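ABC-type transport system, sugar-family extracellular solute-binding protein (Peptoclostridium difficile 630, PDB 6HNI) binds tyrosine between its two lobes, probably as the extracellular substrate-binding lipoprotein of an ABC transporter, and also has adhesive properties. Local coordinates at residues D86-S92 / I106-A112; F100-I106 / G129-S133. The protein carries 1 engineered substitution. One frame throughout, in Å; residues are numbered along the deposited sequence.

In the fold
Contacts 1 and 2 belong to one lobe of the binding protein and share Ile106, with centres about 9 Å apart. Contact 1, 86-92 with 106-112, is the buried pairing of two inner parallel strands; it rests on five backbone hydrogen bonds, four of them nearly straight, and aliphatic packing, and its C-terminal end reaches the bound tyrosine. Contact 2, 100-106 with 129-133, is partly buried at the other end of the strands, where one asparagine amide does most of the work. Together they span a beta-alpha-beta unit: contact 1 joins its two strands, while contact 2 ties the turn after helix 93-102 to the start of strand 132-136, next in the sheet.

Contact 1 of 2, residues D86-S92 / I106-A112; sequences DLIFAIS and IPILITA. With TYR (tyrosine), chain B.
Leu109 O is approached by three groups of Phe89-Ala90. Ala90 N donates to it at 2.8 Å, with 169° at the hydrogen; the CA-H of Phe89 points to it as well, and Phe89 CD1 lies 3.4 Å from it, which puts the oxygen at the ring edge, near the ring plane. With chi1 at 174°, CG lies opposite the backbone N, and the Phe89 ring swings toward the second strand, where CE1 meets Thr111 CG2 at 3.4 Å from an oblique direction. Ile91 CG1 covers one ring face near its rim. The register is parallel throughout: Leu109 N to Ile88 O at 2.8 Å and Thr111 N to Ala90 O at 3.0 Å repeat the ladder, and the axes of strands 87-91 and 108-111 run 19° apart. On the face of Ile88 and Ala90, Ile88 CD1 meets Ile106 CG2 at 3.9 Å, the two side chains crossing at about a right angle. At the C-terminal end Ser92 N bonds to Thr111 O, and Ser92, the N-cap of helix 93-102, brings its CB to 3.6 Å from O of the bound tyrosine; Ala112 also lines this pocket. Helices 35-50 and 258-273 pack over the face of Phe89, Leu109 and Thr111, with the Phe89 ring stacked on Phe44, while strands 24-30 and 132-136 flank the pair within the sheet.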
loop_
_atom_site.group_PDB
_atom_site.type_symbol
_atom_site.label_atom_id
_atom_site.label_comp_id
_atom_site.label_asym_id
_atom_site.label_seq_id
_atom_site.Cartn_x
_atom_site.Cartn_y
_atom_site.Cartn_z
ATOM N N ASP A 86 18.263 -11.903 12.526
ATOM C CA ASP A 86 19.137 -10.739 12.452
ATOM C C ASP A 86 18.468 -9.461 11.946
ATOM O O ASP A 86 18.876 -8.359 12.270
ATOM C CB ASP A 86 20.335 -11.098 11.556
ATOM C CG ASP A 86 21.187 -12.231 12.126
ATOM O OD1 ASP A 86 21.805 -11.933 13.148
ATOM O OD2 ASP A 86 21.136 -13.379 11.575
ATOM N N LEU A 87 17.390 -9.653 11.177
ATOM C CA LEU A 87 16.662 -8.549 10.551
ATOM C C LEU A 87 15.265 -9.070 10.243
ATOM O O LEU A 87 15.089 -10.179 9.787
ATOM C CB LEU A 87 17.351 -8.141 9.240
ATOM C CG LEU A 87 16.597 -7.165 8.321
ATOM C CD1 LEU A 87 16.530 -5.832 8.978
ATOM C CD2 LEU A 87 17.324 -7.040 6.979
ATOM N N ILE A 88 14.289 -8.177 10.466
ATOM C CA ILE A 88 12.885 -8.420 10.038
ATOM C C ILE A 88 12.471 -7.396 8.993
ATOM O O ILE A 88 12.718 -6.219 9.189
ATOM C CB ILE A 88 11.968 -8.330 11.251
ATOM C CG1 ILE A 88 12.242 -9.469 12.217
ATOM C CG2 ILE A 88 10.475 -8.397 10.797
ATOM C CD1 ILE A 88 11.621 -9.290 13.588
ATOM N N PHE A 89 11.998 -7.884 7.872
ATOM C CA PHE A 89 11.449 -7.023 6.825
ATOM C C PHE A 89 9.906 -7.196 6.891
ATOM O O PHE A 89 9.394 -8.283 6.695
ATOM C CB PHE A 89 11.982 -7.486 5.471
ATOM C CG PHE A 89 11.404 -6.792 4.255
ATOM C CD1 PHE A 89 11.161 -5.417 4.230
ATOM C CD2 PHE A 89 11.152 -7.522 3.124
ATOM C CE1 PHE A 89 10.589 -4.832 3.074
ATOM C CE2 PHE A 89 10.620 -6.941 1.982
ATOM C CZ PHE A 89 10.376 -5.582 1.982
ATOM N N ALA A 90 9.273 -6.057 7.179
ATOM C CA ALA A 90 7.770 -6.054 7.392
ATOM C C ALA A 90 7.110 -5.247 6.273
ATOM O O ALA A 90 7.434 -4.077 6.025
ATOM C CB ALA A 90 7.438 -5.482 8.777
ATOM N N ILE A 91 6.105 -5.893 5.649
ATOM C CA ILE A 91 5.458 -5.361 4.488
ATOM C C ILE A 91 3.997 -5.108 4.892
ATOM O O ILE A 91 3.256 -6.069 5.069
ATOM C CB ILE A 91 5.524 -6.335 3.294
ATOM C CG1 ILE A 91 7.003 -6.679 2.939
ATOM C CG2 ILE A 91 4.775 -5.811 2.093
ATOM C CD1 ILE A 91 7.046 -7.814 1.960
ATOM N N SER A 92 3.686 -3.808 4.931
ATOM C CA SER A 92 2.371 -3.208 5.360
ATOM C C SER A 92 2.415 -2.746 6.789
ATOM O O SER A 92 3.137 -3.255 7.653
ATOM C CB SER A 92 1.171 -4.144 5.160
ATOM O OG SER A 92 1.043 -5.045 6.242
ATOM N N ILE A 106 15.593 -6.373 17.645
ATOM C CA ILE A 106 15.951 -6.790 16.301
ATOM C C ILE A 106 15.611 -5.642 15.351
ATOM O O ILE A 106 14.484 -5.101 15.386
ATOM C CB ILE A 106 15.194 -8.066 15.899
ATOM C CG1 ILE A 106 15.492 -9.230 16.850
ATOM C CG2 ILE A 106 15.389 -8.453 14.419
ATOM C CD1 ILE A 106 14.669 -10.465 16.592
ATOM N N PRO A 107 16.467 -5.256 14.411
ATOM C CA PRO A 107 16.124 -4.213 13.473
ATOM C C PRO A 107 14.977 -4.650 12.574
ATOM O O PRO A 107 14.960 -5.774 12.070
ATOM C CB PRO A 107 17.413 -3.972 12.662
ATOM C CG PRO A 107 18.185 -5.173 12.907
ATOM C CD PRO A 107 17.902 -5.706 14.225
ATOM N N ILE A 108 14.041 -3.706 12.380
ATOM C CA ILE A 108 12.896 -3.913 11.524
ATOM C C ILE A 108 12.967 -2.914 10.389
ATOM O O ILE A 108 13.054 -1.710 10.644
ATOM C CB ILE A 108 11.599 -3.737 12.312
ATOM C CG1 ILE A 108 11.488 -4.750 13.465
ATOM C CG2 ILE A 108 10.424 -3.815 11.340
ATOM C CD1 ILE A 108 10.413 -4.319 14.494
ATOM N N LEU A 109 12.937 -3.403 9.164
ATOM C CA LEU A 109 12.827 -2.539 7.997
ATOM C C LEU A 109 11.407 -2.725 7.480
ATOM O O LEU A 109 10.988 -3.820 7.214
ATOM C CB LEU A 109 13.843 -2.895 6.910
ATOM C CG LEU A 109 15.273 -2.380 7.232
ATOM C CD1 LEU A 109 16.110 -2.885 6.126
ATOM C CD2 LEU A 109 15.355 -0.875 7.272
ATOM N N ILE A 110 10.756 -1.592 7.284
ATOM C CA ILE A 110 9.348 -1.583 6.798
ATOM C C ILE A 110 9.321 -1.154 5.361
ATOM O O ILE A 110 10.193 -0.443 4.841
ATOM C CB ILE A 110 8.490 -0.621 7.678
ATOM C CG1 ILE A 110 8.826 0.817 7.465
ATOM C CG2 ILE A 110 8.578 -1.054 9.114
ATOM C CD1 ILE A 110 8.093 1.858 8.308
ATOM N N THR A 111 8.212 -1.494 4.687
ATOM C CA THR A 111 7.865 -0.913 3.419
ATOM C C THR A 111 6.303 -0.939 3.337
ATOM O O THR A 111 5.646 -1.649 4.145
ATOM C CB THR A 111 8.403 -1.645 2.206
ATOM O OG1 THR A 111 8.235 -0.837 1.008
ATOM C CG2 THR A 111 7.848 -3.027 2.012
ATOM N N ALA A 112 5.801 -0.161 2.387
ATOM C CA ALA A 112 4.292 -0.101 2.150
ATOM C C ALA A 112 3.612 0.302 3.421
ATOM O O ALA A 112 2.490 -0.201 3.659
ATOM C CB ALA A 112 3.807 -1.412 1.637
HETATM N N TYR B . -0.278 1.550 2.615
HETATM C CA TYR B . -0.703 0.254 3.174
HETATM C C TYR B . -0.238 0.146 4.617
HETATM O O TYR B . -0.368 -0.930 5.189
HETATM C CB TYR B . -0.337 -0.938 2.266
HETATM C CG TYR B . -1.057 -0.912 0.959
HETATM C CD1 TYR B . -2.470 -1.103 0.931
HETATM C CD2 TYR B . -0.456 -0.644 -0.234
HETATM C CE1 TYR B . -3.156 -1.000 -0.251
HETATM C CE2 TYR B . -1.132 -0.540 -1.430
HETATM C CZ TYR B . -2.535 -0.718 -1.437
HETATM O OH TYR B . -3.233 -0.609 -2.624
HETATM O OXT TYR B . 0.156 1.131 5.207
#

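Contact 2 of 2, residues F100-I106 / G129-S133; sequences FNATKDI and GTNVS
Asn131 OD1 sits at the edge of the Phe100 ring, in its plane, 3.3 Å from CE1, with the amide turned 32° from the ring. In the conformer described, one of two modelled for Lys104, CE rides 3.6 Å above one ring face, offset toward the rim; the lysine chain bends back, and NZ reaches Phe100 O at 2.7 Å. Val132 CG2 comes obliquely to CD1 at 3.6 Å, its side chain crossing that of Phe100 at about a right angle. The other end of the amide holds the turn. Asn131 ND2 gives one hydrogen to Ile106 O at 2.9 Å, nearly straight (171°) and in the amide plane, and the other to Thr103 O at 3.0 Å, approached from above the carbonyl plane. Two carbonyls three residues apart thus fix the rotation of the carboxamide. Thr103 OG1 braces the same turn from within, accepting from both Asp105 N and Ile106 N, as an ST turn and ST motif. Thr130 OG1 forms a second ST turn with Val132 N and also bonds to Leu121 O. An asparagine just before strand 132-136 secures the helix-to-strand turn of the neighbouring beta-alpha-beta crossover, in the parallel sheet, strand order 2-1-3-4-5, of a type I periplasmic-binding-protein lobe.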
loop_
_atom_site.group_PDB
_atom_site.type_symbol
_atom_site.label_atom_id
_atom_site.label_comp_id
_atom_site.label_asym_id
_atom_site.label_seq_id
_atom_site.Cartn_x
_atom_site.Cartn_y
_atom_site.Cartn_z
ATOM N N PHE A 100 6.973 -4.673 15.486
ATOM C CA PHE A 100 7.385 -3.738 16.512
ATOM C C PHE A 100 6.888 -4.122 17.914
ATOM O O PHE A 100 7.614 -3.982 18.912
ATOM C CB PHE A 100 7.035 -2.310 16.091
ATOM C CG PHE A 100 7.524 -1.216 17.023
ATOM C CD1 PHE A 100 8.900 -1.039 17.274
ATOM C CD2 PHE A 100 6.635 -0.341 17.628
ATOM C CE1 PHE A 100 9.332 -0.009 18.096
ATOM C CE2 PHE A 100 7.069 0.690 18.423
ATOM C CZ PHE A 100 8.418 0.871 18.655
ATOM N N ASN A 101 5.658 -4.632 17.999
ATOM C CA ASN A 101 5.186 -5.137 19.240
ATOM C C ASN A 101 5.990 -6.331 19.728
ATOM O O ASN A 101 6.186 -6.484 20.919
ATOM C CB ASN A 101 3.689 -5.534 19.121
ATOM C CG ASN A 101 2.759 -4.341 18.961
ATOM O OD1 ASN A 101 3.112 -3.192 19.210
ATOM N ND2 ASN A 101 1.532 -4.648 18.578
ATOM N N ALA A 102 6.387 -7.191 18.806
ATOM C CA ALA A 102 7.101 -8.428 19.143
ATOM C C ALA A 102 8.534 -8.207 19.639
ATOM O O ALA A 102 8.991 -8.971 20.463
ATOM C CB ALA A 102 7.127 -9.376 17.976
ATOM N N THR A 103 9.200 -7.183 19.112
ATOM C CA THR A 103 10.619 -6.938 19.449
ATOM C C THR A 103 11.000 -5.457 19.332
ATOM O O THR A 103 10.671 -4.800 18.358
ATOM C CB THR A 103 11.542 -7.804 18.546
ATOM O OG1 THR A 103 12.925 -7.593 18.938
ATOM C CG2 THR A 103 11.414 -7.509 17.117
ATOM N N LYS A 104 11.757 -4.982 20.325
ATOM C CA LYS A 104 12.326 -3.626 20.279
ATOM C C LYS A 104 13.829 -3.698 20.076
ATOM O O LYS A 104 14.483 -2.667 20.055
ATOM C CB LYS A 104 12.032 -2.812 21.535
ATOM C CG LYS A 104 10.559 -2.605 21.869
ATOM C CD LYS A 104 9.829 -1.724 20.883
ATOM C CE LYS A 104 8.381 -1.484 21.351
ATOM N NZ LYS A 104 7.691 -2.808 21.371
ATOM N N ASP A 105 14.349 -4.903 19.858
ATOM C CA ASP A 105 15.830 -5.121 19.727
ATOM C C ASP A 105 16.307 -5.494 18.326
ATOM O O ASP A 105 17.357 -5.028 17.889
ATOM C CB ASP A 105 16.309 -6.185 20.708
ATOM C CG ASP A 105 15.948 -5.844 22.142
ATOM O OD1 ASP A 105 16.137 -4.665 22.548
ATOM O OD2 ASP A 105 15.448 -6.726 22.871
ATOM N N ILE A 106 15.593 -6.373 17.645
ATOM C CA ILE A 106 15.951 -6.790 16.301
ATOM C C ILE A 106 15.611 -5.642 15.351
ATOM O O ILE A 106 14.484 -5.101 15.386
ATOM C CB ILE A 106 15.194 -8.066 15.899
ATOM C CG1 ILE A 106 15.492 -9.230 16.850
ATOM C CG2 ILE A 106 15.389 -8.453 14.419
ATOM C CD1 ILE A 106 14.669 -10.465 16.592
ATOM N N GLY A 129 14.616 6.841 15.938
ATOM C CA GLY A 129 14.745 6.781 17.371
ATOM C C GLY A 129 14.202 5.515 18.015
ATOM O O GLY A 129 13.984 5.486 19.228
ATOM N N THR A 130 13.985 4.494 17.179
ATOM C CA THR A 130 13.455 3.181 17.546
ATOM C C THR A 130 14.262 2.149 16.738
ATOM O O THR A 130 15.185 2.518 15.985
ATOM C CB THR A 130 11.934 3.031 17.191
ATOM O OG1 THR A 130 11.788 3.059 15.773
ATOM C CG2 THR A 130 11.103 4.146 17.827
ATOM N N ASN A 131 13.893 0.888 16.838
ATOM C CA ASN A 131 14.483 -0.167 16.038
ATOM C C ASN A 131 13.894 -0.335 14.637
ATOM O O ASN A 131 14.055 -1.373 14.008
ATOM C CB ASN A 131 14.498 -1.523 16.766
ATOM C CG ASN A 131 13.088 -2.042 17.146
ATOM O OD1 ASN A 131 12.330 -1.300 17.758
ATOM N ND2 ASN A 131 12.822 -3.313 16.895
ATOM N N VAL A 132 13.179 0.689 14.164
ATOM C CA VAL A 132 12.480 0.631 12.887
ATOM C C VAL A 132 12.943 1.717 11.918
ATOM O O VAL A 132 13.041 2.866 12.300
ATOM C CB VAL A 132 10.947 0.826 13.082
ATOM C CG1 VAL A 132 10.241 0.665 11.757
ATOM C CG2 VAL A 132 10.459 -0.198 14.101
ATOM N N SER A 133 13.190 1.342 10.664
ATOM C CA SER A 133 13.317 2.288 9.563
ATOM C C SER A 133 12.809 1.624 8.291
ATOM O O SER A 133 12.133 0.575 8.370
ATOM C CB SER A 133 14.737 2.821 9.400
ATOM O OG SER A 133 14.688 3.903 8.467
#